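Long-range contact in 3-hydroxyacyl-thioester dehydratase X (Mycobacterium tuberculosis, PDB 4OOB), which catalyses the reversible hydration of trans-2-enoyl-CoA to (3R)-3-hydroxyacyl-CoA over a broad range of chain lengths, with a preference for C8 to C12 substrates: residues 59-71 against 170-184. Numbering follows the deposited sequence.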
loop_
_atom_site.group_PDB
_atom_site.type_symbol
_atom_site.label_atom_id
_atom_site.label_comp_id
_atom_site.label_asym_id
_atom_site.label_seq_id
_atom_site.Cartn_x
_atom_site.Cartn_y
_atom_site.Cartn_z
ATOM N N PHE A 59 8.382 -7.920 -17.981
ATOM C CA PHE A 59 9.780 -7.804 -17.490
ATOM C C PHE A 59 9.765 -7.188 -16.075
ATOM O O PHE A 59 8.704 -6.726 -15.601
ATOM C CB PHE A 59 10.653 -6.998 -18.459
ATOM C CG PHE A 59 9.995 -5.762 -18.987
ATOM C CD1 PHE A 59 9.911 -4.605 -18.214
ATOM C CD2 PHE A 59 9.455 -5.745 -20.248
ATOM C CE1 PHE A 59 9.294 -3.463 -18.701
ATOM C CE2 PHE A 59 8.831 -4.610 -20.725
ATOM C CZ PHE A 59 8.738 -3.461 -19.949
ATOM N N ASP A 60 10.897 -7.153 -15.374
ATOM C CA ASP A 60 10.777 -7.043 -13.904
ATOM C C ASP A 60 10.232 -5.664 -13.357
ATOM O O ASP A 60 9.560 -5.662 -12.297
ATOM C CB ASP A 60 12.022 -7.592 -13.163
ATOM C CG ASP A 60 11.650 -8.286 -11.827
ATOM O OD1 ASP A 60 11.635 -9.522 -11.727
ATOM O OD2 ASP A 60 11.332 -7.581 -10.857
ATOM N N PHE A 61 10.453 -4.543 -14.073
ATOM C CA PHE A 61 9.710 -3.222 -13.806
ATOM C C PHE A 61 9.259 -2.829 -12.339
ATOM O O PHE A 61 8.143 -3.135 -11.899
ATOM C CB PHE A 61 8.467 -3.181 -14.725
ATOM C CG PHE A 61 8.065 -1.808 -15.176
ATOM C CD1 PHE A 61 8.822 -1.124 -16.097
ATOM C CD2 PHE A 61 6.876 -1.226 -14.727
ATOM C CE1 PHE A 61 8.444 0.125 -16.534
ATOM C CE2 PHE A 61 6.475 0.023 -15.176
ATOM C CZ PHE A 61 7.259 0.710 -16.076
ATOM N N PRO A 62 10.108 -2.137 -11.579
ATOM C CA PRO A 62 9.788 -1.678 -10.220
ATOM C C PRO A 62 9.097 -0.243 -10.188
ATOM O O PRO A 62 9.673 0.765 -9.722
ATOM C CB PRO A 62 11.178 -1.645 -9.579
ATOM C CG PRO A 62 12.009 -1.068 -10.693
ATOM C CD PRO A 62 11.455 -1.693 -11.971
ATOM N N PHE A 63 7.883 -0.196 -10.744
ATOM C CA PHE A 63 7.074 1.021 -10.840
ATOM C C PHE A 63 5.651 0.533 -11.017
ATOM O O PHE A 63 5.391 -0.414 -11.786
ATOM C CB PHE A 63 7.350 1.930 -12.076
ATOM C CG PHE A 63 8.802 2.111 -12.467
ATOM C CD1 PHE A 63 9.480 3.283 -12.170
ATOM C CD2 PHE A 63 9.450 1.157 -13.249
ATOM C CE1 PHE A 63 10.778 3.470 -12.565
ATOM C CE2 PHE A 63 10.770 1.333 -13.652
ATOM C CZ PHE A 63 11.437 2.488 -13.300
ATOM N N ALA A 64 4.727 1.219 -10.351
ATOM C CA ALA A 64 3.325 1.123 -10.703
ATOM C C ALA A 64 3.263 1.918 -11.986
ATOM O O ALA A 64 4.099 2.789 -12.221
ATOM C CB ALA A 64 2.439 1.722 -9.618
ATOM N N ALA A 65 2.309 1.587 -12.845
ATOM C CA ALA A 65 2.168 2.322 -14.121
ATOM C C ALA A 65 2.014 3.769 -13.743
ATOM O O ALA A 65 1.407 4.127 -12.670
ATOM C CB ALA A 65 0.960 1.846 -14.948
ATOM N N MET A 66 2.557 4.611 -14.607
ATOM C CA MET A 66 2.673 6.007 -14.299
ATOM C C MET A 66 1.267 6.526 -14.140
ATOM O O MET A 66 0.368 6.223 -14.908
ATOM C CB MET A 66 3.445 6.730 -15.400
ATOM C CG MET A 66 4.108 8.016 -14.926
ATOM S SD MET A 66 5.014 8.812 -16.264
ATOM C CE MET A 66 6.112 7.577 -16.915
ATOM N N GLY A 67 1.027 7.256 -13.090
ATOM C CA GLY A 67 -0.296 7.780 -12.913
ATOM C C GLY A 67 -1.345 6.870 -12.264
ATOM O O GLY A 67 -2.305 7.454 -11.681
ATOM N N ALA A 68 -1.186 5.502 -12.387
ATOM C CA ALA A 68 -1.986 4.505 -11.640
ATOM C C ALA A 68 -2.262 4.987 -10.245
ATOM O O ALA A 68 -1.432 5.641 -9.626
ATOM C CB ALA A 68 -1.261 3.200 -11.505
ATOM N N ILE A 69 -3.407 4.614 -9.732
ATOM C CA ILE A 69 -3.801 5.058 -8.411
ATOM C C ILE A 69 -4.161 3.803 -7.646
ATOM O O ILE A 69 -4.952 3.011 -8.125
ATOM C CB ILE A 69 -5.015 5.994 -8.505
ATOM C CG1 ILE A 69 -4.668 7.221 -9.367
ATOM C CG2 ILE A 69 -5.523 6.379 -7.097
ATOM C CD1 ILE A 69 -5.876 8.157 -9.619
ATOM N N HIS A 70 -3.547 3.635 -6.477
ATOM C CA HIS A 70 -3.859 2.531 -5.605
ATOM C C HIS A 70 -5.202 2.859 -4.868
ATOM O O HIS A 70 -5.310 3.817 -4.097
ATOM C CB HIS A 70 -2.677 2.311 -4.643
ATOM C CG HIS A 70 -2.704 1.005 -3.952
ATOM N ND1 HIS A 70 -1.673 0.551 -3.158
ATOM C CD2 HIS A 70 -3.640 0.040 -3.931
ATOM C CE1 HIS A 70 -1.979 -0.632 -2.672
ATOM N NE2 HIS A 70 -3.179 -0.951 -3.107
ATOM N N THR A 71 -6.216 2.029 -5.070
ATOM C CA THR A 71 -7.509 2.315 -4.478
ATOM C C THR A 71 -7.791 1.474 -3.233
ATOM O O THR A 71 -8.408 1.990 -2.330
ATOM C CB THR A 71 -8.636 2.105 -5.490
ATOM O OG1 THR A 71 -8.461 0.837 -6.080
ATOM C CG2 THR A 71 -8.590 3.192 -6.655
ATOM N N ASP A 170 8.492 0.531 -5.778
ATOM C CA ASP A 170 7.600 1.291 -6.684
ATOM C C ASP A 170 8.183 2.684 -6.870
ATOM O O ASP A 170 8.077 3.500 -5.969
ATOM C CB ASP A 170 6.179 1.358 -6.115
ATOM C CG ASP A 170 5.212 2.206 -6.973
ATOM O OD1 ASP A 170 5.672 2.723 -8.023
ATOM O OD2 ASP A 170 4.006 2.369 -6.599
ATOM N N HIS A 171 8.831 2.918 -8.023
ATOM C CA HIS A 171 9.370 4.231 -8.415
ATOM C C HIS A 171 8.437 5.053 -9.368
ATOM O O HIS A 171 8.913 5.941 -10.031
ATOM C CB HIS A 171 10.748 4.083 -9.120
ATOM C CG HIS A 171 11.869 3.635 -8.224
ATOM N ND1 HIS A 171 12.145 2.301 -7.963
ATOM C CD2 HIS A 171 12.806 4.344 -7.557
ATOM C CE1 HIS A 171 13.178 2.217 -7.152
ATOM N NE2 HIS A 171 13.607 3.442 -6.912
ATOM N N ASN A 172 7.149 4.749 -9.433
ATOM C CA ASN A 172 6.189 5.523 -10.245
ATOM C C ASN A 172 6.435 6.995 -9.948
ATOM O O ASN A 172 6.263 7.455 -8.796
ATOM C CB ASN A 172 4.763 5.052 -9.918
ATOM C CG ASN A 172 3.668 5.914 -10.501
ATOM O OD1 ASN A 172 3.898 6.754 -11.295
ATOM N ND2 ASN A 172 2.441 5.683 -10.058
ATOM N N PRO A 173 6.923 7.736 -10.974
ATOM C CA PRO A 173 7.395 9.124 -10.805
ATOM C C PRO A 173 6.350 10.185 -10.471
ATOM O O PRO A 173 6.720 11.390 -10.356
ATOM C CB PRO A 173 8.039 9.442 -12.149
ATOM C CG PRO A 173 7.403 8.538 -13.132
ATOM C CD PRO A 173 6.910 7.332 -12.394
ATOM N N ILE A 174 5.068 9.815 -10.370
ATOM C CA ILE A 174 4.082 10.793 -9.861
ATOM C C ILE A 174 4.295 11.072 -8.369
ATOM O O ILE A 174 3.768 12.026 -7.866
ATOM C CB ILE A 174 2.625 10.373 -10.026
ATOM C CG1 ILE A 174 2.357 9.162 -9.090
ATOM C CG2 ILE A 174 2.275 10.055 -11.485
ATOM C CD1 ILE A 174 0.979 8.584 -9.221
ATOM N N HIS A 175 5.034 10.231 -7.659
ATOM C CA HIS A 175 5.412 10.483 -6.237
ATOM C C HIS A 175 6.691 11.291 -6.057
ATOM O O HIS A 175 6.946 11.769 -4.969
ATOM C CB HIS A 175 5.599 9.151 -5.526
ATOM C CG HIS A 175 4.457 8.238 -5.728
ATOM N ND1 HIS A 175 4.581 7.015 -6.360
ATOM C CD2 HIS A 175 3.147 8.399 -5.462
ATOM C CE1 HIS A 175 3.398 6.451 -6.437
ATOM N NE2 HIS A 175 2.516 7.272 -5.902
ATOM N N THR A 176 7.491 11.460 -7.126
ATOM C CA THR A 176 8.815 12.114 -7.018
ATOM C C THR A 176 9.099 13.260 -8.008
ATOM O O THR A 176 9.917 14.123 -7.702
ATOM C CB THR A 176 9.952 11.078 -7.119
ATOM O OG1 THR A 176 9.922 10.478 -8.405
ATOM C CG2 THR A 176 9.738 9.980 -6.101
ATOM N N ASN A 177 8.437 13.290 -9.158
ATOM C CA ASN A 177 8.665 14.333 -10.140
ATOM C C ASN A 177 7.391 15.086 -10.482
ATOM O O ASN A 177 6.458 14.499 -11.015
ATOM C CB ASN A 177 9.279 13.737 -11.400
ATOM C CG ASN A 177 9.751 14.793 -12.381
ATOM O OD1 ASN A 177 9.271 15.914 -12.417
ATOM N ND2 ASN A 177 10.671 14.431 -13.177
ATOM N N PRO A 178 7.362 16.406 -10.210
ATOM C CA PRO A 178 6.108 17.137 -10.360
ATOM C C PRO A 178 5.544 17.138 -11.752
ATOM O O PRO A 178 4.360 17.192 -11.880
ATOM C CB PRO A 178 6.457 18.564 -9.941
ATOM C CG PRO A 178 7.742 18.464 -9.153
ATOM C CD PRO A 178 8.432 17.213 -9.582
ATOM N N ILE A 179 6.396 17.067 -12.767
ATOM C CA ILE A 179 5.966 17.043 -14.146
ATOM C C ILE A 179 5.134 15.763 -14.351
ATOM O O ILE A 179 3.976 15.845 -14.727
ATOM C CB ILE A 179 7.173 17.170 -15.125
ATOM C CG1 ILE A 179 7.839 18.559 -14.996
ATOM C CG2 ILE A 179 6.728 16.966 -16.551
ATOM C CD1 ILE A 179 9.227 18.678 -15.632
ATOM N N ALA A 180 5.704 14.598 -14.046
ATOM C CA ALA A 180 4.938 13.329 -14.089
ATOM C C ALA A 180 3.577 13.398 -13.346
ATOM O O ALA A 180 2.561 12.932 -13.865
ATOM C CB ALA A 180 5.771 12.194 -13.518
ATOM N N ALA A 181 3.571 13.980 -12.140
ATOM C CA ALA A 181 2.353 14.100 -11.367
ATOM C C ALA A 181 1.316 14.918 -12.163
ATOM O O ALA A 181 0.150 14.520 -12.325
ATOM C CB ALA A 181 2.644 14.747 -10.024
ATOM N N LYS A 182 1.779 16.034 -12.702
ATOM C CA LYS A 182 0.916 16.957 -13.406
ATOM C C LYS A 182 0.331 16.319 -14.672
ATOM O O LYS A 182 -0.823 16.500 -14.955
ATOM C CB LYS A 182 1.683 18.219 -13.766
ATOM C CG LYS A 182 0.779 19.381 -14.071
ATOM C CD LYS A 182 0.606 20.273 -12.850
ATOM C CE LYS A 182 -0.828 20.783 -12.712
ATOM N NZ LYS A 182 -1.216 21.524 -13.940
ATOM N N LEU A 183 1.122 15.545 -15.402
ATOM C CA LEU A 183 0.658 14.824 -16.588
ATOM C C LEU A 183 -0.483 13.866 -16.289
ATOM O O LEU A 183 -1.213 13.492 -17.183
ATOM C CB LEU A 183 1.809 13.998 -17.168
ATOM C CG LEU A 183 2.640 14.608 -18.274
ATOM C CD1 LEU A 183 2.921 16.062 -18.001
ATOM C CD2 LEU A 183 3.916 13.824 -18.514
ATOM N N PHE A 184 -0.594 13.429 -15.031
ATOM C CA PHE A 184 -1.616 12.495 -14.639
ATOM C C PHE A 184 -2.660 13.069 -13.685
ATOM O O PHE A 184 -3.347 12.328 -12.991
ATOM C CB PHE A 184 -0.984 11.171 -14.159
ATOM C CG PHE A 184 -0.468 10.332 -15.319
ATOM C CD1 PHE A 184 -1.357 9.563 -16.083
ATOM C CD2 PHE A 184 0.860 10.418 -15.729
ATOM C CE1 PHE A 184 -0.915 8.838 -17.162
ATOM C CE2 PHE A 184 1.311 9.689 -16.823
ATOM C CZ PHE A 184 0.430 8.886 -17.537
#
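One face of the Phe-184 ring lies against the type II turn 65-68: Gly-67 CA makes a CH-pi contact 4.0 Å from the ring centroid, and Met-66 O sits over the rim. Lacking a side chain, Gly-67 lets the ring come down on its backbone. Met-66 SD lies oblique to the same ring, 5.1 Å from its centroid, a Met-aromatic contact; the Met-66 side chain runs at about a right angle to that of Phe-184, CG and SD beside CE2, its CG also 3.8 Å from Pro-173 CG. The Phe-63 ring takes His-171 O at its edge, while its CD1 is 3.4 Å from His-171 CB. Pro-62 O lies at the imidazole edge of His-171, accepting a 2.9 Å bond from His-171 N and a weak one from ND1.

With CG anti to the backbone N (chi1 177°), the Asp-170 carboxylate reaches Ala-64, and OD1 takes two bonds: Ala-64 N at 2.9 Å, 66° out of the carboxylate plane, and Asn-172 N, nearly along the C-O axis from the other face, closing an Asx turn. Asn-172 OD1 receives weak bonds from Gly-67 N and Ile-174 N.

The run Asp-His-Asn-Pro-Ile-His at 170-175 matches the hydratase 2 motif of MaoC-like hot-dog enzymes, whose aspartate and last histidine are catalytic in relatives. The carboxylate is held from both segments, so the 59-71 loop probably helps to orient this aspartate.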